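Local atomic coordinates of cytochrome P450 (CYP102L1) (Mycobacterium phage Adler, PDB entry 6N6Q), a protein that binds heme and probably works as a monooxygenase of the cytochrome P450 family, encoded by a mycobacteriophage. Residues I152-I164 with F173-I185. Numbering follows the deposited sequence.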
loop_
_atom_site.group_PDB
_atom_site.type_symbol
_atom_site.label_atom_id
_atom_site.label_comp_id
_atom_site.label_asym_id
_atom_site.label_seq_id
_atom_site.Cartn_x
_atom_site.Cartn_y
_atom_site.Cartn_z
ATOM N N ILE A 152 -13.919 -6.081 7.643
ATOM C CA ILE A 152 -12.521 -6.493 7.515
ATOM C C ILE A 152 -11.615 -5.345 7.073
ATOM O O ILE A 152 -10.561 -5.146 7.697
ATOM C CB ILE A 152 -12.395 -7.702 6.569
ATOM C CG1 ILE A 152 -13.195 -8.883 7.118
ATOM C CG2 ILE A 152 -10.937 -8.097 6.389
ATOM C CD1 ILE A 152 -12.728 -9.351 8.481
ATOM N N PRO A 153 -11.944 -4.572 6.026
ATOM C CA PRO A 153 -11.020 -3.493 5.625
ATOM C C PRO A 153 -10.774 -2.459 6.712
ATOM O O PRO A 153 -9.636 -2.002 6.876
ATOM C CB PRO A 153 -11.714 -2.876 4.401
ATOM C CG PRO A 153 -12.571 -3.959 3.871
ATOM C CD PRO A 153 -13.073 -4.681 5.083
ATOM N N ALA A 154 -11.808 -2.078 7.468
ATOM C CA ALA A 154 -11.618 -1.075 8.511
ATOM C C ALA A 154 -10.758 -1.610 9.649
ATOM O O ALA A 154 -9.869 -0.908 10.144
ATOM C CB ALA A 154 -12.969 -0.598 9.042
ATOM N N GLU A 155 -11.009 -2.848 10.079
ATOM C CA GLU A 155 -10.216 -3.432 11.156
ATOM C C GLU A 155 -8.757 -3.581 10.745
ATOM O O GLU A 155 -7.847 -3.226 11.504
ATOM C CB GLU A 155 -10.801 -4.783 11.567
ATOM C CG GLU A 155 -12.116 -4.684 12.318
ATOM C CD GLU A 155 -11.927 -4.393 13.794
ATOM O OE1 GLU A 155 -10.861 -4.748 14.341
ATOM O OE2 GLU A 155 -12.847 -3.812 14.410
ATOM N N THR A 156 -8.513 -4.106 9.540
ATOM C CA THR A 156 -7.139 -4.245 9.067
ATOM C C THR A 156 -6.463 -2.891 8.888
ATOM O O THR A 156 -5.232 -2.802 8.959
ATOM C CB THR A 156 -7.099 -5.029 7.752
ATOM O OG1 THR A 156 -7.880 -4.347 6.764
ATOM C CG2 THR A 156 -7.645 -6.435 7.944
ATOM N N ASN A 157 -7.237 -1.828 8.660
ATOM C CA ASN A 157 -6.626 -0.513 8.506
ATOM C C ASN A 157 -6.240 0.097 9.847
ATOM O O ASN A 157 -5.239 0.818 9.925
ATOM C CB ASN A 157 -7.559 0.424 7.739
ATOM C CG ASN A 157 -6.806 1.349 6.801
ATOM O OD1 ASN A 157 -5.773 1.913 7.164
ATOM N ND2 ASN A 157 -7.312 1.495 5.582
ATOM N N ARG A 158 -7.005 -0.180 10.906
ATOM C CA ARG A 158 -6.566 0.211 12.241
ATOM C C ARG A 158 -5.304 -0.535 12.647
ATOM O O ARG A 158 -4.461 0.014 13.367
ATOM C CB ARG A 158 -7.666 -0.046 13.273
ATOM C CG ARG A 158 -9.016 0.561 12.948
ATOM C CD ARG A 158 -9.933 0.466 14.156
ATOM N NE ARG A 158 -9.564 1.430 15.188
ATOM C CZ ARG A 158 -9.725 1.233 16.493
ATOM N NH1 ARG A 158 -10.237 0.093 16.936
ATOM N NH2 ARG A 158 -9.363 2.171 17.357
ATOM N N LEU A 159 -5.157 -1.782 12.196
ATOM C CA LEU A 159 -3.997 -2.584 12.574
ATOM C C LEU A 159 -2.723 -2.051 11.931
ATOM O O LEU A 159 -1.742 -1.753 12.623
ATOM C CB LEU A 159 -4.220 -4.049 12.187
ATOM C CG LEU A 159 -2.974 -4.931 12.298
ATOM C CD1 LEU A 159 -2.480 -4.992 13.735
ATOM C CD2 LEU A 159 -3.235 -6.329 11.749
ATOM N N THR A 160 -2.719 -1.928 10.601
ATOM C CA THR A 160 -1.506 -1.520 9.900
ATOM C C THR A 160 -1.072 -0.115 10.295
ATOM O O THR A 160 0.121 0.205 10.231
ATOM C CB THR A 160 -1.711 -1.609 8.388
ATOM O OG1 THR A 160 -2.712 -0.670 7.982
ATOM C CG2 THR A 160 -2.148 -3.017 7.994
ATOM N N ILE A 161 -2.015 0.736 10.704
ATOM C CA ILE A 161 -1.648 2.038 11.252
ATOM C C ILE A 161 -0.798 1.859 12.503
ATOM O O ILE A 161 0.276 2.456 12.638
ATOM C CB ILE A 161 -2.905 2.879 11.542
ATOM C CG1 ILE A 161 -3.449 3.494 10.252
ATOM C CG2 ILE A 161 -2.599 3.964 12.567
ATOM C CD1 ILE A 161 -4.807 4.126 10.411
ATOM N N GLU A 162 -1.264 1.020 13.431
ATOM C CA GLU A 162 -0.505 0.786 14.654
ATOM C C GLU A 162 0.805 0.067 14.373
ATOM O O GLU A 162 1.799 0.308 15.066
ATOM C CB GLU A 162 -1.345 -0.005 15.656
ATOM C CG GLU A 162 -2.569 0.744 16.152
ATOM C CD GLU A 162 -2.222 2.105 16.724
ATOM O OE1 GLU A 162 -1.219 2.207 17.463
ATOM O OE2 GLU A 162 -2.947 3.077 16.426
ATOM N N ILE A 163 0.834 -0.807 13.365
ATOM C CA ILE A 163 2.069 -1.517 13.039
ATOM C C ILE A 163 3.151 -0.535 12.605
ATOM O O ILE A 163 4.291 -0.595 13.075
ATOM C CB ILE A 163 1.809 -2.587 11.963
ATOM C CG1 ILE A 163 1.049 -3.771 12.568
ATOM C CG2 ILE A 163 3.118 -3.050 11.337
ATOM C CD1 ILE A 163 0.839 -4.913 11.607
ATOM N N ILE A 164 2.808 0.395 11.713
ATOM C CA ILE A 164 3.804 1.339 11.213
ATOM C C ILE A 164 4.198 2.331 12.302
ATOM O O ILE A 164 5.383 2.620 12.501
ATOM C CB ILE A 164 3.280 2.062 9.961
ATOM C CG1 ILE A 164 2.924 1.048 8.877
ATOM C CG2 ILE A 164 4.315 3.045 9.445
ATOM C CD1 ILE A 164 2.304 1.672 7.660
ATOM N N PHE A 173 -1.426 5.361 18.329
ATOM C CA PHE A 173 -2.575 6.215 18.055
ATOM C C PHE A 173 -3.875 5.653 18.607
ATOM O O PHE A 173 -4.665 6.396 19.197
ATOM C CB PHE A 173 -2.723 6.444 16.546
ATOM C CG PHE A 173 -1.661 7.326 15.964
ATOM C CD1 PHE A 173 -1.651 8.686 16.230
ATOM C CD2 PHE A 173 -0.676 6.802 15.144
ATOM C CE1 PHE A 173 -0.675 9.504 15.695
ATOM C CE2 PHE A 173 0.302 7.615 14.606
ATOM C CZ PHE A 173 0.302 8.968 14.881
ATOM N N ASN A 174 -4.117 4.357 18.428
ATOM C CA ASN A 174 -5.336 3.719 18.895
ATOM C C ASN A 174 -5.001 2.421 19.611
ATOM O O ASN A 174 -3.963 1.802 19.362
ATOM C CB ASN A 174 -6.303 3.427 17.739
ATOM C CG ASN A 174 -7.053 4.659 17.278
ATOM O OD1 ASN A 174 -7.518 5.457 18.093
ATOM N ND2 ASN A 174 -7.176 4.820 15.966
ATOM N N ASN A 175 -5.892 2.021 20.511
ATOM C CA ASN A 175 -5.870 0.696 21.111
ATOM C C ASN A 175 -6.832 -0.182 20.322
ATOM O O ASN A 175 -8.020 0.141 20.212
ATOM C CB ASN A 175 -6.259 0.753 22.587
ATOM C CG ASN A 175 -6.190 -0.601 23.262
ATOM O OD1 ASN A 175 -7.186 -1.319 23.340
ATOM N ND2 ASN A 175 -5.010 -0.960 23.754
ATOM N N LEU A 176 -6.316 -1.281 19.763
ATOM C CA LEU A 176 -7.116 -2.089 18.848
ATOM C C LEU A 176 -8.310 -2.730 19.544
ATOM O O LEU A 176 -9.335 -2.987 18.903
ATOM C CB LEU A 176 -6.242 -3.157 18.191
ATOM C CG LEU A 176 -5.082 -2.612 17.352
ATOM C CD1 LEU A 176 -4.341 -3.743 16.662
ATOM C CD2 LEU A 176 -5.579 -1.591 16.336
ATOM N N ALA A 177 -8.202 -2.997 20.848
ATOM C CA ALA A 177 -9.355 -3.503 21.585
ATOM C C ALA A 177 -10.440 -2.442 21.717
ATOM O O ALA A 177 -11.624 -2.778 21.836
ATOM C CB ALA A 177 -8.925 -3.997 22.965
ATOM N N ASP A 178 -10.059 -1.171 21.695
ATOM C CA ASP A 178 -10.986 -0.057 21.805
ATOM C C ASP A 178 -11.445 0.383 20.418
ATOM O O ASP A 178 -10.797 0.109 19.406
ATOM C CB ASP A 178 -10.323 1.108 22.544
ATOM C CG ASP A 178 -11.324 2.097 23.098
ATOM O OD1 ASP A 178 -12.039 1.746 24.061
ATOM O OD2 ASP A 178 -11.391 3.228 22.575
ATOM N N HIS A 179 -12.586 1.075 20.380
ATOM C CA HIS A 179 -13.151 1.542 19.119
ATOM C C HIS A 179 -13.293 3.057 19.049
ATOM O O HIS A 179 -13.969 3.564 18.147
ATOM C CB HIS A 179 -14.503 0.876 18.856
ATOM C CG HIS A 179 -14.418 -0.315 17.952
ATOM N ND1 HIS A 179 -13.995 -1.553 18.390
ATOM C CD2 HIS A 179 -14.684 -0.453 16.632
ATOM C CE1 HIS A 179 -14.012 -2.404 17.379
ATOM N NE2 HIS A 179 -14.427 -1.761 16.300
ATOM N N SER A 180 -12.681 3.793 19.971
ATOM C CA SER A 180 -12.580 5.237 19.824
ATOM C C SER A 180 -11.452 5.567 18.859
ATOM O O SER A 180 -10.379 4.957 18.902
ATOM C CB SER A 180 -12.333 5.906 21.176
ATOM O OG SER A 180 -13.414 5.682 22.063
ATOM N N GLU A 181 -11.699 6.528 17.976
ATOM C CA GLU A 181 -10.726 6.908 16.964
ATOM C C GLU A 181 -9.932 8.121 17.431
ATOM O O GLU A 181 -10.492 9.070 17.984
ATOM C CB GLU A 181 -11.406 7.205 15.627
ATOM C CG GLU A 181 -10.471 7.079 14.431
ATOM C CD GLU A 181 -9.878 5.685 14.300
ATOM O OE1 GLU A 181 -10.607 4.700 14.546
ATOM O OE2 GLU A 181 -8.681 5.572 13.959
ATOM N N ASN A 182 -8.623 8.071 17.213
ATOM C CA ASN A 182 -7.762 9.182 17.582
ATOM C C ASN A 182 -8.146 10.419 16.771
ATOM O O ASN A 182 -8.530 10.300 15.601
ATOM C CB ASN A 182 -6.297 8.813 17.333
ATOM C CG ASN A 182 -5.334 9.659 18.137
ATOM O OD1 ASN A 182 -4.958 10.756 17.726
ATOM N ND2 ASN A 182 -4.917 9.146 19.289
ATOM N N PRO A 183 -8.085 11.615 17.360
ATOM C CA PRO A 183 -8.389 12.819 16.570
ATOM C C PRO A 183 -7.402 13.058 15.443
ATOM O O PRO A 183 -7.799 13.562 14.384
ATOM C CB PRO A 183 -8.347 13.946 17.612
ATOM C CG PRO A 183 -7.516 13.400 18.735
ATOM C CD PRO A 183 -7.814 11.931 18.772
ATOM N N PHE A 184 -6.129 12.701 15.633
ATOM C CA PHE A 184 -5.129 12.919 14.592
ATOM C C PHE A 184 -5.461 12.129 13.331
ATOM O O PHE A 184 -5.449 12.674 12.222
ATOM C CB PHE A 184 -3.740 12.542 15.110
ATOM C CG PHE A 184 -2.670 12.570 14.053
ATOM C CD1 PHE A 184 -2.018 13.750 13.740
ATOM C CD2 PHE A 184 -2.318 11.415 13.369
ATOM C CE1 PHE A 184 -1.035 13.781 12.770
ATOM C CE2 PHE A 184 -1.336 11.440 12.397
ATOM C CZ PHE A 184 -0.693 12.625 12.098
ATOM N N ILE A 185 -5.753 10.835 13.481
ATOM C CA ILE A 185 -6.030 10.008 12.311
ATOM C C ILE A 185 -7.318 10.455 11.626
ATOM O O ILE A 185 -7.448 10.341 10.402
ATOM C CB ILE A 185 -6.067 8.516 12.705
ATOM C CG1 ILE A 185 -6.418 7.637 11.503
ATOM C CG2 ILE A 185 -7.039 8.278 13.837
ATOM C CD1 ILE A 185 -5.402 7.704 10.387
HETATM O O HOH W 1 -5.042 2.614 14.763
#
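R158 and E162, one turn apart on helix 152-169, reach into the loop F173-N182, where R158 donates to a loop carbonyl and E162 accepts from loop amides. The loop leads to helix 183-196; the two helices correspond to E and F of the P450 fold. T160 and I161 rest on helix 265-296 (helix I), the I161 side chain about 11 Å from the heme.

The R158 guanidinium turns its edge to the loop: NH1 donates to D178 O at 2.5 Å, nearly straight at 163° and in the carbonyl plane, while NH2 adds a weak bond to the same oxygen. The bend at chi3 (74°) brings that edge up to the carbonyl of D178, last residue of the type I turn N175-D178. NE forms a long salt bridge to E181 OE1 at 3.5 Å, the guanidinium and carboxylate planes standing 73° apart. NH1 also lies over one face of the H179 ring. H179 NE2 gives only a weak bond to E155 OE2, whose stronger partner is R143 in a salt bridge.

E162 accepts from two successive backbone amides. N174 N reaches OE2 at 2.6 Å from above the carboxylate plane, and F173 N meets OE1 at 3.3 Å on the syn lone pair. R166 pairs with OE1 and also donates to N174 O. A water donates to E162 OE2 and R158 O and accepts from N174 ND2.

L176 packs CD2 against E162 CG and CD1 3.7 Å from L159 CD1, while I161 and I185 meet tip to tip through their CD1 atoms at 3.6 Å. N182, the N-cap of helix 183-196, accepts from F184 N through OD1, and its ND2 donates to F173 O. Loop main chain is thus met by helix side chains of complementary polarity, in bonds that the charges on R158 and E162 would probably strengthen.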